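Local coordinates for sulfonate ABC transporter, periplasmic sulfonate-binding protein SsuA (Methylobacillus flagellatus, PDB 3UIF) that probably binds sulfonates or related sulfate esters in the periplasm and delivers them to an ABC transporter for uptake, at residues S12-V17 with T21-S26; V49-A54 with P58-G63; A27-N32 with H230-D235; T240-Y245 with R257-D262. All blocks are in the same frame, centred on the assembly; numbering follows the deposited sequence. Where two conformers were deposited one is given.

Contact 1. Residues S12-V17 with T21-S26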
loop_
_atom_site.group_PDB
_atom_site.type_symbol
_atom_site.label_atom_id
_atom_site.label_comp_id
_atom_site.label_asym_id
_atom_site.label_seq_id
_atom_site.Cartn_x
_atom_site.Cartn_y
_atom_site.Cartn_z
ATOM N N SER A 12 8.772 -8.938 -4.165
ATOM C CA SER A 12 8.465 -7.545 -3.878
ATOM C C SER A 12 8.419 -6.742 -5.178
ATOM O O SER A 12 8.959 -7.168 -6.212
ATOM C CB SER A 12 9.532 -6.959 -2.976
ATOM O OG SER A 12 10.736 -6.789 -3.720
ATOM N N VAL A 13 7.781 -5.576 -5.126
ATOM C CA VAL A 13 7.813 -4.654 -6.258
ATOM C C VAL A 13 9.105 -3.859 -6.148
ATOM O O VAL A 13 9.396 -3.321 -5.083
ATOM C CB VAL A 13 6.590 -3.705 -6.279
ATOM C CG1 VAL A 13 6.690 -2.723 -7.440
ATOM C CG2 VAL A 13 5.296 -4.502 -6.375
ATOM N N ALA A 14 9.870 -3.799 -7.238
ATOM C CA ALA A 14 11.209 -3.200 -7.232
ATOM C C ALA A 14 11.439 -2.226 -8.388
ATOM O O ALA A 14 10.886 -2.384 -9.471
ATOM C CB ALA A 14 12.276 -4.287 -7.237
ATOM N N THR A 15 12.276 -1.220 -8.143
ATOM C CA THR A 15 12.558 -0.176 -9.129
ATOM C C THR A 15 14.017 0.259 -8.997
ATOM O O THR A 15 14.461 0.604 -7.896
ATOM C CB THR A 15 11.650 1.075 -8.930
ATOM O OG1 THR A 15 10.299 0.677 -8.647
ATOM C CG2 THR A 15 11.664 1.981 -10.168
ATOM N N ASN A 16 14.761 0.261 -10.104
ATOM C CA ASN A 16 16.099 0.868 -10.102
ATOM C C ASN A 16 16.087 2.377 -10.367
ATOM O O ASN A 16 15.627 2.827 -11.428
ATOM C CB ASN A 16 17.042 0.162 -11.076
ATOM C CG ASN A 16 17.088 -1.331 -10.848
ATOM O OD1 ASN A 16 16.707 -1.827 -9.774
ATOM N ND2 ASN A 16 17.539 -2.062 -11.858
ATOM N N VAL A 17 16.601 3.135 -9.389
ATOM C CA VAL A 17 16.729 4.598 -9.469
ATOM C C VAL A 17 18.170 5.029 -9.204
ATOM O O VAL A 17 18.678 4.870 -8.090
ATOM C CB VAL A 17 15.822 5.325 -8.441
ATOM C CG1 VAL A 17 15.870 6.842 -8.669
ATOM C CG2 VAL A 17 14.392 4.780 -8.483
ATOM N N THR A 21 18.168 0.195 -5.869
ATOM C CA THR A 21 16.885 -0.473 -6.040
ATOM C C THR A 21 15.925 -0.062 -4.924
ATOM O O THR A 21 16.185 -0.311 -3.738
ATOM C CB THR A 21 16.999 -2.012 -6.050
ATOM O OG1 THR A 21 17.897 -2.444 -7.082
ATOM C CG2 THR A 21 15.616 -2.635 -6.275
ATOM N N VAL A 22 14.826 0.577 -5.311
ATOM C CA VAL A 22 13.742 0.891 -4.390
ATOM C C VAL A 22 12.789 -0.295 -4.345
ATOM O O VAL A 22 12.499 -0.923 -5.378
ATOM C CB VAL A 22 12.955 2.170 -4.817
ATOM C CG1 VAL A 22 11.611 2.294 -4.095
ATOM C CG2 VAL A 22 13.788 3.413 -4.585
ATOM N N TYR A 23 12.322 -0.579 -3.129
ATOM C CA TYR A 23 11.275 -1.551 -2.867
ATOM C C TYR A 23 10.124 -0.822 -2.175
ATOM O O TYR A 23 10.369 0.075 -1.312
ATOM C CB TYR A 23 11.806 -2.634 -1.941
ATOM C CG TYR A 23 13.028 -3.353 -2.458
ATOM C CD1 TYR A 23 14.307 -2.870 -2.178
ATOM C CD2 TYR A 23 12.906 -4.537 -3.211
ATOM C CE1 TYR A 23 15.432 -3.538 -2.633
ATOM C CE2 TYR A 23 14.025 -5.217 -3.669
ATOM C CZ TYR A 23 15.282 -4.710 -3.373
ATOM O OH TYR A 23 16.410 -5.351 -3.827
ATOM N N ALA A 24 8.888 -1.205 -2.528
ATOM C CA ALA A 24 7.688 -0.495 -2.036
ATOM C C ALA A 24 7.586 -0.379 -0.486
ATOM O O ALA A 24 6.799 -1.086 0.167
ATOM C CB ALA A 24 6.417 -1.080 -2.652
ATOM N N GLY A 25 8.422 0.515 0.075
ATOM C CA GLY A 25 8.379 0.928 1.484
ATOM C C GLY A 25 8.737 -0.190 2.446
ATOM O O GLY A 25 9.864 -0.214 3.019
ATOM N N SER A 26 7.790 -1.116 2.630
ATOM C CA SER A 26 7.959 -2.177 3.623
ATOM C C SER A 26 9.125 -3.100 3.280
ATOM O O SER A 26 9.938 -3.448 4.147
ATOM C CB SER A 26 6.679 -2.986 3.720
ATOM O OG SER A 26 6.628 -3.651 4.959
#
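Thr15 and Val22 form the tight middle of this contact. They are an antiparallel hydrogen-bonded pair: Thr15 N reaches Val22 O at 2.8 Å, and Val22 N reaches Thr15 O at 2.6 Å. Beside them, Ala14 and Tyr23 make a non-hydrogen-bonded pair, and the side chains close up on their face of the sheet. Thr21 CG2 stands 3.6 Å above one face of the Tyr23 ring, toward its rim, and touches Ala14 CB at 3.8 Å. Ser12 OG comes to the ring edge, 3.2 Å from Tyr23 CD2. The far end is looser and meets solvent. There the exposed Asn16 lies alongside Thr21, pointing the same way. Thr21 OG1 donates to Asn16 OD1 at 3.0 Å, from 43° above the carbonyl plane. Chi1 of -57° gives Thr21 both roles, with OG1 beside its own backbone N and CG2 anti to it. Replacing Thr21 by alanine would probably leave Asn16 OD1 without this donor and uncover part of the Tyr23 face. The pairing is that of a beta hairpin, strands 6-17 and 20-23, which runs on into helix 26-32 with Gly25 at the N-cap.

Contact 2. Residues V49-A54 with P58-G63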
loop_
_atom_site.group_PDB
_atom_site.type_symbol
_atom_site.label_atom_id
_atom_site.label_comp_id
_atom_site.label_asym_id
_atom_site.label_seq_id
_atom_site.Cartn_x
_atom_site.Cartn_y
_atom_site.Cartn_z
ATOM N N VAL A 49 12.481 -12.266 -5.090
ATOM C CA VAL A 49 12.035 -12.218 -6.471
ATOM C C VAL A 49 11.567 -10.780 -6.729
ATOM O O VAL A 49 10.392 -10.466 -6.599
ATOM C CB VAL A 49 10.929 -13.266 -6.769
ATOM C CG1 VAL A 49 10.577 -13.275 -8.249
ATOM C CG2 VAL A 49 11.366 -14.663 -6.324
ATOM N N PRO A 50 12.508 -9.893 -7.069
ATOM C CA PRO A 50 12.149 -8.525 -7.404
ATOM C C PRO A 50 11.299 -8.468 -8.683
ATOM O O PRO A 50 11.551 -9.192 -9.646
ATOM C CB PRO A 50 13.512 -7.871 -7.646
ATOM C CG PRO A 50 14.369 -8.993 -8.132
ATOM C CD PRO A 50 13.941 -10.159 -7.299
ATOM N N ALA A 51 10.288 -7.617 -8.680
ATOM C CA ALA A 51 9.420 -7.477 -9.831
ATOM C C ALA A 51 9.271 -6.011 -10.179
ATOM O O ALA A 51 8.897 -5.209 -9.329
ATOM C CB ALA A 51 8.062 -8.090 -9.541
ATOM N N ALA A 52 9.570 -5.657 -11.424
ATOM C CA ALA A 52 9.299 -4.305 -11.906
ATOM C C ALA A 52 7.810 -3.970 -11.753
ATOM O O ALA A 52 6.926 -4.850 -11.735
ATOM C CB ALA A 52 9.749 -4.137 -13.347
HETATM N N MSE A 53 7.543 -2.680 -11.628
HETATM C CA MSE A 53 6.223 -2.202 -11.240
HETATM C C MSE A 53 5.112 -2.661 -12.164
HETATM O O MSE A 53 3.962 -2.753 -11.733
HETATM C CB MSE A 53 6.272 -0.687 -11.072
HETATM C CG MSE A 53 5.412 -0.281 -9.878
HETATM SE SE MSE A 53 5.606 1.676 -9.590
HETATM C CE MSE A 53 3.677 2.091 -9.834
ATOM N N ALA A 54 5.410 -2.969 -13.427
ATOM C CA ALA A 54 4.379 -3.698 -14.181
ATOM C C ALA A 54 4.787 -5.040 -14.785
ATOM O O ALA A 54 4.538 -5.324 -15.952
ATOM C CB ALA A 54 3.467 -2.735 -15.169
ATOM N N PRO A 58 2.309 -10.956 -14.474
ATOM C CA PRO A 58 3.038 -12.085 -15.081
ATOM C C PRO A 58 4.250 -12.613 -14.291
ATOM O O PRO A 58 4.815 -13.653 -14.658
ATOM C CB PRO A 58 3.481 -11.537 -16.440
ATOM C CG PRO A 58 3.499 -10.068 -16.273
ATOM C CD PRO A 58 2.411 -9.738 -15.299
ATOM N N VAL A 59 4.640 -11.909 -13.227
ATOM C CA VAL A 59 5.678 -12.383 -12.308
ATOM C C VAL A 59 5.094 -12.704 -10.915
ATOM O O VAL A 59 5.184 -13.843 -10.479
ATOM C CB VAL A 59 6.890 -11.411 -12.239
ATOM C CG1 VAL A 59 7.867 -11.799 -11.140
ATOM C CG2 VAL A 59 7.618 -11.382 -13.569
ATOM N N ILE A 60 4.489 -11.738 -10.222
ATOM C CA ILE A 60 4.021 -12.028 -8.855
ATOM C C ILE A 60 2.741 -12.853 -8.823
ATOM O O ILE A 60 2.788 -14.010 -8.416
ATOM C CB ILE A 60 3.935 -10.804 -7.924
ATOM C CG1 ILE A 60 5.287 -10.072 -7.854
ATOM C CG2 ILE A 60 3.519 -11.252 -6.531
ATOM C CD1 ILE A 60 5.271 -8.756 -7.082
ATOM N N ASN A 61 1.608 -12.291 -9.245
ATOM C CA ASN A 61 0.357 -13.061 -9.286
ATOM C C ASN A 61 0.524 -14.416 -9.969
ATOM O O ASN A 61 -0.017 -15.413 -9.508
ATOM C CB ASN A 61 -0.764 -12.269 -9.953
ATOM C CG ASN A 61 -1.314 -11.179 -9.061
ATOM O OD1 ASN A 61 -0.885 -11.028 -7.927
ATOM N ND2 ASN A 61 -2.270 -10.415 -9.570
ATOM N N GLU A 62 1.302 -14.434 -11.048
ATOM C CA GLU A 62 1.595 -15.656 -11.805
ATOM C C GLU A 62 2.461 -16.679 -11.049
ATOM O O GLU A 62 2.191 -17.892 -11.104
ATOM C CB GLU A 62 2.236 -15.301 -13.153
ATOM C CG GLU A 62 2.806 -16.477 -13.928
ATOM C CD GLU A 62 1.791 -17.578 -14.155
ATOM O OE1 GLU A 62 0.576 -17.264 -14.149
ATOM O OE2 GLU A 62 2.209 -18.756 -14.339
ATOM N N GLY A 63 3.498 -16.185 -10.363
ATOM C CA GLY A 63 4.360 -17.009 -9.508
ATOM C C GLY A 63 3.579 -17.641 -8.373
ATOM O O GLY A 63 3.773 -18.821 -8.038
#
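Val49 opens the contact by turning its side chain toward the helix. Its CG1 meets Val59 CG1 at 4.2 Å, methyl against methyl. Pro50 follows and points the other way, so its ring packs on Ala14 of the neighbouring strand instead. Ala51 turns back toward the helix and is buried. Its single methyl is shared by two helix residues. Ala51 CB lies 4.0 Å from Val59 CG1 and 3.8 Å from Ile60 CD1, and Ile60 CG1 is at the same distance from Ala51 CB as CD1. The torsions of Ile60 explain this reach. CG1 sits beside the backbone N (chi1 -55°), and the extended chi2 of 173° carries CD1 on to the strand. Beyond Ala51 the chain leaves the helix, and the selenomethionine side chain of Met53 rests on Val13. No hydrogen bond crosses between the two segments. The polar ties lie elsewhere: Val49 and Ala51 bond through their backbones to strand 6-17, and Asn61 OD1 bonds to Tyr74 OH. The axes of strand 49-51 and helix 58-63 come within 8.9 Å, at 130° to each other. This is a helix laid on its sheet within a beta-alpha-beta crossover. Strand 44-51 leads through helix 56-65 to strand 71-75, and strand 6-17 lies between the two parallel strands, as in type II periplasmic binding proteins.

Contact 3. Residues A27-N32 with H230-D235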
loop_
_atom_site.group_PDB
_atom_site.type_symbol
_atom_site.label_atom_id
_atom_site.label_comp_id
_atom_site.label_asym_id
_atom_site.label_seq_id
_atom_site.Cartn_x
_atom_site.Cartn_y
_atom_site.Cartn_z
ATOM N N ALA A 27 9.193 -3.485 2.005
ATOM C CA ALA A 27 10.183 -4.429 1.518
ATOM C C ALA A 27 11.617 -3.920 1.684
ATOM O O ALA A 27 12.492 -4.678 2.110
ATOM C CB ALA A 27 9.901 -4.801 0.073
ATOM N N SER A 28 11.863 -2.646 1.376
ATOM C CA SER A 28 13.234 -2.123 1.433
ATOM C C SER A 28 13.858 -2.375 2.817
ATOM O O SER A 28 15.003 -2.844 2.938
ATOM C CB SER A 28 13.263 -0.637 1.073
ATOM O OG SER A 28 12.184 0.026 1.723
ATOM N N LEU A 29 13.058 -2.097 3.842
ATOM C CA LEU A 29 13.401 -2.294 5.245
ATOM C C LEU A 29 13.680 -3.759 5.560
ATOM O O LEU A 29 14.564 -4.101 6.353
ATOM C CB LEU A 29 12.224 -1.783 6.083
ATOM C CG LEU A 29 12.001 -2.258 7.511
ATOM C CD1 LEU A 29 13.013 -1.615 8.450
ATOM C CD2 LEU A 29 10.576 -1.917 7.917
ATOM N N VAL A 30 12.925 -4.630 4.914
ATOM C CA VAL A 30 13.000 -6.048 5.215
ATOM C C VAL A 30 14.123 -6.740 4.407
ATOM O O VAL A 30 14.813 -7.640 4.913
ATOM C CB VAL A 30 11.594 -6.677 5.072
ATOM C CG1 VAL A 30 11.218 -6.896 3.624
ATOM C CG2 VAL A 30 11.513 -7.968 5.825
ATOM N N VAL A 31 14.321 -6.279 3.170
ATOM C CA VAL A 31 15.426 -6.713 2.300
ATOM C C VAL A 31 16.766 -6.209 2.829
ATOM O O VAL A 31 17.768 -6.931 2.778
ATOM C CB VAL A 31 15.222 -6.193 0.854
ATOM C CG1 VAL A 31 16.484 -6.334 0.016
ATOM C CG2 VAL A 31 14.051 -6.908 0.191
ATOM N N ASN A 32 16.768 -4.970 3.331
ATOM C CA ASN A 32 17.995 -4.310 3.816
ATOM C C ASN A 32 18.246 -4.357 5.323
ATOM O O ASN A 32 19.286 -3.883 5.783
ATOM C CB ASN A 32 18.058 -2.853 3.349
ATOM C CG ASN A 32 18.142 -2.740 1.850
ATOM O OD1 ASN A 32 19.036 -3.332 1.232
ATOM N ND2 ASN A 32 17.197 -2.011 1.248
ATOM N N HIS A 230 8.712 -3.199 14.145
ATOM C CA HIS A 230 8.817 -2.582 15.467
ATOM C C HIS A 230 9.966 -1.608 15.523
ATOM O O HIS A 230 9.884 -0.551 16.183
ATOM C CB HIS A 230 8.970 -3.659 16.548
ATOM C CG HIS A 230 9.218 -3.109 17.939
ATOM N ND1 HIS A 230 10.325 -3.410 18.653
ATOM C CD2 HIS A 230 8.463 -2.251 18.736
ATOM C CE1 HIS A 230 10.274 -2.798 19.844
ATOM N NE2 HIS A 230 9.140 -2.081 19.894
ATOM N N TRP A 231 11.054 -1.940 14.830
ATOM C CA TRP A 231 12.233 -1.101 14.872
ATOM C C TRP A 231 12.012 0.207 14.135
ATOM O O TRP A 231 12.385 1.279 14.627
ATOM C CB TRP A 231 13.464 -1.857 14.364
ATOM C CG TRP A 231 14.654 -0.945 14.233
ATOM C CD1 TRP A 231 15.580 -0.603 15.215
ATOM C CD2 TRP A 231 15.050 -0.179 13.051
ATOM N NE1 TRP A 231 16.501 0.287 14.729
ATOM C CE2 TRP A 231 16.236 0.590 13.440
ATOM C CE3 TRP A 231 14.556 -0.051 11.767
ATOM C CZ2 TRP A 231 16.890 1.431 12.554
ATOM C CZ3 TRP A 231 15.218 0.805 10.880
ATOM C CH2 TRP A 231 16.360 1.522 11.265
ATOM N N VAL A 232 11.396 0.139 12.962
ATOM C CA VAL A 232 11.173 1.331 12.159
ATOM C C VAL A 232 10.042 2.205 12.718
ATOM O O VAL A 232 10.013 3.410 12.463
ATOM C CB VAL A 232 10.863 0.978 10.683
ATOM C CG1 VAL A 232 9.407 0.544 10.519
ATOM C CG2 VAL A 232 11.174 2.146 9.764
ATOM N N ALA A 233 9.126 1.594 13.473
ATOM C CA ALA A 233 7.910 2.265 13.924
ATOM C C ALA A 233 8.144 3.212 15.119
ATOM O O ALA A 233 7.290 4.041 15.435
ATOM C CB ALA A 233 6.821 1.250 14.232
ATOM N N GLN A 234 9.305 3.091 15.758
ATOM C CA GLN A 234 9.716 4.011 16.800
ATOM C C GLN A 234 10.128 5.341 16.151
ATOM O O GLN A 234 10.691 5.343 15.057
ATOM C CB GLN A 234 10.865 3.396 17.603
ATOM C CG GLN A 234 10.575 1.997 18.152
ATOM C CD GLN A 234 11.763 1.367 18.865
ATOM O OE1 GLN A 234 12.373 1.972 19.747
ATOM N NE2 GLN A 234 12.090 0.134 18.492
ATOM N N ASP A 235 9.833 6.462 16.816
ATOM C CA ASP A 235 10.082 7.803 16.254
ATOM C C ASP A 235 11.546 8.080 15.974
ATOM O O ASP A 235 11.863 8.764 15.003
ATOM C CB ASP A 235 9.587 8.913 17.173
ATOM C CG ASP A 235 8.210 8.646 17.741
ATOM O OD1 ASP A 235 7.241 8.557 16.947
ATOM O OD2 ASP A 235 8.109 8.541 18.995
#
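Leu29 and Val232 mark the nearest backbone approach of segments 27-32 and 230-235, with their CA atoms 8.1 Å apart. Leu29 is the one residue of its segment that reaches across, and both its methyls are used. CD2 meets Val232 CG1 at 3.8 Å. CD1 comes to the edge of the Trp231 indole, near the ring plane, 4.0 Å from Trp231 CE3. Val232 CB is 4.0 Å from both Leu29 CD1 and Leu29 CD2. Leu29 CB already points to the other helix, and a chi1 of 158° holds CG opposite the backbone N, which carries both methyls onward. Further along, Gln234 NE2 bonds back to His230 O at 3.3 Å, from 45° above the carbonyl plane, where helix 215-233 runs out. With an alanine at Leu29, both methyls would be gone; this would probably open a gap beside Val232 and take from the Trp231 edge its contact with CD1. The chemistry between the segments is wholly apolar. No hydrogen bond or charge pair crosses, so between these segments, nearly 200 residues apart in the chain, the join rests on apolar packing, with Trp270 against both Leu29 and Val232.

Contact 4. Residues T240-Y245 with R257-D262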
loop_
_atom_site.group_PDB
_atom_site.type_symbol
_atom_site.label_atom_id
_atom_site.label_comp_id
_atom_site.label_asym_id
_atom_site.label_seq_id
_atom_site.Cartn_x
_atom_site.Cartn_y
_atom_site.Cartn_z
ATOM N N THR A 240 15.829 7.802 9.716
ATOM C CA THR A 240 16.548 6.733 9.029
ATOM C C THR A 240 15.702 6.123 7.901
ATOM O O THR A 240 16.185 6.008 6.771
ATOM C CB THR A 240 17.071 5.650 9.999
ATOM O OG1 THR A 240 17.918 6.268 10.975
ATOM C CG2 THR A 240 17.899 4.637 9.259
ATOM N N TYR A 241 14.448 5.768 8.195
ATOM C CA TYR A 241 13.548 5.294 7.154
ATOM C C TYR A 241 13.482 6.272 5.971
ATOM O O TYR A 241 13.702 5.873 4.830
ATOM C CB TYR A 241 12.141 4.989 7.683
ATOM C CG TYR A 241 11.157 4.762 6.557
ATOM C CD1 TYR A 241 11.127 3.544 5.855
ATOM C CD2 TYR A 241 10.297 5.790 6.147
ATOM C CE1 TYR A 241 10.248 3.352 4.794
ATOM C CE2 TYR A 241 9.424 5.613 5.090
ATOM C CZ TYR A 241 9.399 4.397 4.420
ATOM O OH TYR A 241 8.518 4.246 3.385
ATOM N N ILE A 242 13.208 7.544 6.249
ATOM C CA ILE A 242 13.105 8.565 5.208
ATOM C C ILE A 242 14.352 8.629 4.306
ATOM O O ILE A 242 14.249 8.728 3.075
ATOM C CB ILE A 242 12.822 9.981 5.803
ATOM C CG1 ILE A 242 11.493 10.033 6.580
ATOM C CG2 ILE A 242 12.855 11.055 4.718
ATOM C CD1 ILE A 242 10.281 9.530 5.829
ATOM N N ARG A 243 15.519 8.563 4.934
ATOM C CA ARG A 243 16.763 8.699 4.198
ATOM C C ARG A 243 17.205 7.389 3.537
ATOM O O ARG A 243 17.780 7.423 2.451
ATOM C CB ARG A 243 17.859 9.290 5.091
ATOM C CG ARG A 243 17.525 10.684 5.603
ATOM C CD ARG A 243 18.607 11.221 6.524
ATOM N NE ARG A 243 18.220 12.471 7.172
ATOM C CZ ARG A 243 18.567 13.675 6.734
ATOM N NH1 ARG A 243 19.309 13.798 5.640
ATOM N NH2 ARG A 243 18.173 14.757 7.391
ATOM N N GLU A 244 16.918 6.243 4.157
ATOM C CA GLU A 244 17.420 4.982 3.601
ATOM C C GLU A 244 16.405 4.151 2.845
ATOM O O GLU A 244 16.746 3.577 1.820
ATOM C CB GLU A 244 18.058 4.077 4.661
ATOM C CG GLU A 244 18.893 4.770 5.712
ATOM C CD GLU A 244 20.193 5.289 5.173
ATOM O OE1 GLU A 244 20.442 6.511 5.328
ATOM O OE2 GLU A 244 20.963 4.472 4.603
ATOM N N TYR A 245 15.179 4.065 3.356
ATOM C CA TYR A 245 14.233 3.052 2.874
ATOM C C TYR A 245 12.984 3.578 2.193
ATOM O O TYR A 245 12.117 2.781 1.830
ATOM C CB TYR A 245 13.820 2.096 4.003
ATOM C CG TYR A 245 14.992 1.603 4.783
ATOM C CD1 TYR A 245 15.235 2.072 6.076
ATOM C CD2 TYR A 245 15.900 0.703 4.212
ATOM C CE1 TYR A 245 16.345 1.636 6.786
ATOM C CE2 TYR A 245 17.003 0.256 4.913
ATOM C CZ TYR A 245 17.215 0.719 6.194
ATOM O OH TYR A 245 18.305 0.284 6.882
ATOM N N ARG A 257 6.853 14.578 3.740
ATOM C CA ARG A 257 5.573 15.277 3.805
ATOM C C ARG A 257 4.383 14.336 3.782
ATOM O O ARG A 257 3.310 14.665 4.290
ATOM C CB ARG A 257 5.481 16.315 2.702
ATOM C CG ARG A 257 6.094 17.611 3.155
ATOM C CD ARG A 257 6.078 18.621 2.044
ATOM N NE ARG A 257 7.114 18.315 1.072
ATOM C CZ ARG A 257 7.335 19.038 -0.011
ATOM N NH1 ARG A 257 6.579 20.101 -0.246
ATOM N NH2 ARG A 257 8.297 18.701 -0.854
ATOM N N GLU A 258 4.586 13.166 3.191
ATOM C CA GLU A 258 3.586 12.110 3.188
ATOM C C GLU A 258 3.139 11.752 4.621
ATOM O O GLU A 258 1.974 11.402 4.837
ATOM C CB GLU A 258 4.109 10.884 2.396
ATOM C CG GLU A 258 3.418 9.540 2.648
ATOM C CD GLU A 258 1.947 9.511 2.244
ATOM O OE1 GLU A 258 1.260 8.521 2.571
ATOM O OE2 GLU A 258 1.445 10.451 1.607
ATOM N N TYR A 259 4.051 11.884 5.587
ATOM C CA TYR A 259 3.761 11.581 6.991
ATOM C C TYR A 259 3.456 12.811 7.832
ATOM O O TYR A 259 3.147 12.710 9.004
ATOM C CB TYR A 259 4.905 10.767 7.605
ATOM C CG TYR A 259 5.059 9.457 6.894
ATOM C CD1 TYR A 259 4.314 8.354 7.285
ATOM C CD2 TYR A 259 5.888 9.334 5.777
ATOM C CE1 TYR A 259 4.416 7.155 6.622
ATOM C CE2 TYR A 259 5.987 8.135 5.095
ATOM C CZ TYR A 259 5.249 7.045 5.526
ATOM O OH TYR A 259 5.329 5.834 4.869
ATOM N N ASP A 260 3.512 13.980 7.221
ATOM C CA ASP A 260 3.341 15.236 7.935
ATOM C C ASP A 260 1.861 15.536 8.201
ATOM O O ASP A 260 1.026 15.399 7.302
ATOM C CB ASP A 260 3.935 16.345 7.092
ATOM C CG ASP A 260 4.928 17.150 7.846
ATOM O OD1 ASP A 260 4.513 18.139 8.529
ATOM O OD2 ASP A 260 6.131 16.782 7.755
ATOM N N GLN A 261 1.537 15.931 9.430
ATOM C CA GLN A 261 0.187 16.404 9.751
ATOM C C GLN A 261 -0.951 15.401 9.443
ATOM O O GLN A 261 -2.107 15.778 9.249
ATOM C CB GLN A 261 -0.075 17.783 9.120
ATOM C CG GLN A 261 1.002 18.809 9.453
ATOM C CD GLN A 261 0.569 20.239 9.195
ATOM O OE1 GLN A 261 0.437 20.667 8.045
ATOM N NE2 GLN A 261 0.352 21.003 10.278
ATOM N N ASP A 262 -0.605 14.123 9.457
ATOM C CA ASP A 262 -1.535 13.035 9.180
ATOM C C ASP A 262 -2.391 12.728 10.433
ATOM O O ASP A 262 -1.945 12.965 11.558
ATOM C CB ASP A 262 -0.717 11.805 8.751
ATOM C CG ASP A 262 -1.519 10.796 7.917
ATOM O OD1 ASP A 262 -2.782 10.820 7.897
ATOM O OD2 ASP A 262 -0.855 9.939 7.293
#
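Tyr241 and Tyr259 meet near their hydroxyl ends, with the side chains crossing at about a right angle. One face of the Tyr259 ring carries Glu258 CG, 3.8 Å above the plane and offset toward the rim. Across the contact the approaches are oblique. Tyr259 OH lies 4.1 Å from Tyr241 CE2, and Tyr241 CE2 is 4.3 Å from Tyr259 CE2. The two OH atoms of Tyr241 and Tyr259 are 3.9 Å apart, too far for a hydrogen bond. Ile242 CD1 completes the patch more loosely, 4.4 Å from Tyr259 CD2. Tyr259 sits in a type I beta turn from Arg257 to Asp260, closed by Asp260 N to Arg257 O at 3.0 Å. Lys192 NZ bonds to the carbonyls of both these residues, and Glu258 has a salt bridge to Arg269. Helix 238-245 is joined here to a loop whose other ties reach Tyr102 and Asp181, in the lobe of strands 102-106, 121-124 and 169-172. In this family ligands bind between two lobes. A bound glycerol, probably from the crystallisation liquor, is hydrogen-bonded to Tyr259 OH and may mark such a pocket. With chi1 at 169°, the Tyr241 ring extends away from its backbone N toward the loop. Tyr241 also packs on Val232 of helix 215-233 and on Ser246.

From the N terminus, contact 1 closes first, as a hairpin of strands 6-17 and 20-23. The chain runs straight on into helix 26-32, where the long loop of contact 3 opens. Contact 2 closes a short loop nested inside it, between strand 44-51 and helix 56-65. It touches contact 1 through the shared sheet, where Ala14 N lies 2.7 Å from Ala51 O. Contact 3 ties helix 26-32, which follows the hairpin, to helix 215-233. Contact 4 follows in series, closing a short loop through helix 252-257 and tying helix 238-245 to the 257-262 loop. No two contacts cross along the chain. Contacts 3 and 4 meet where Ser28 OG bonds to Tyr245 O.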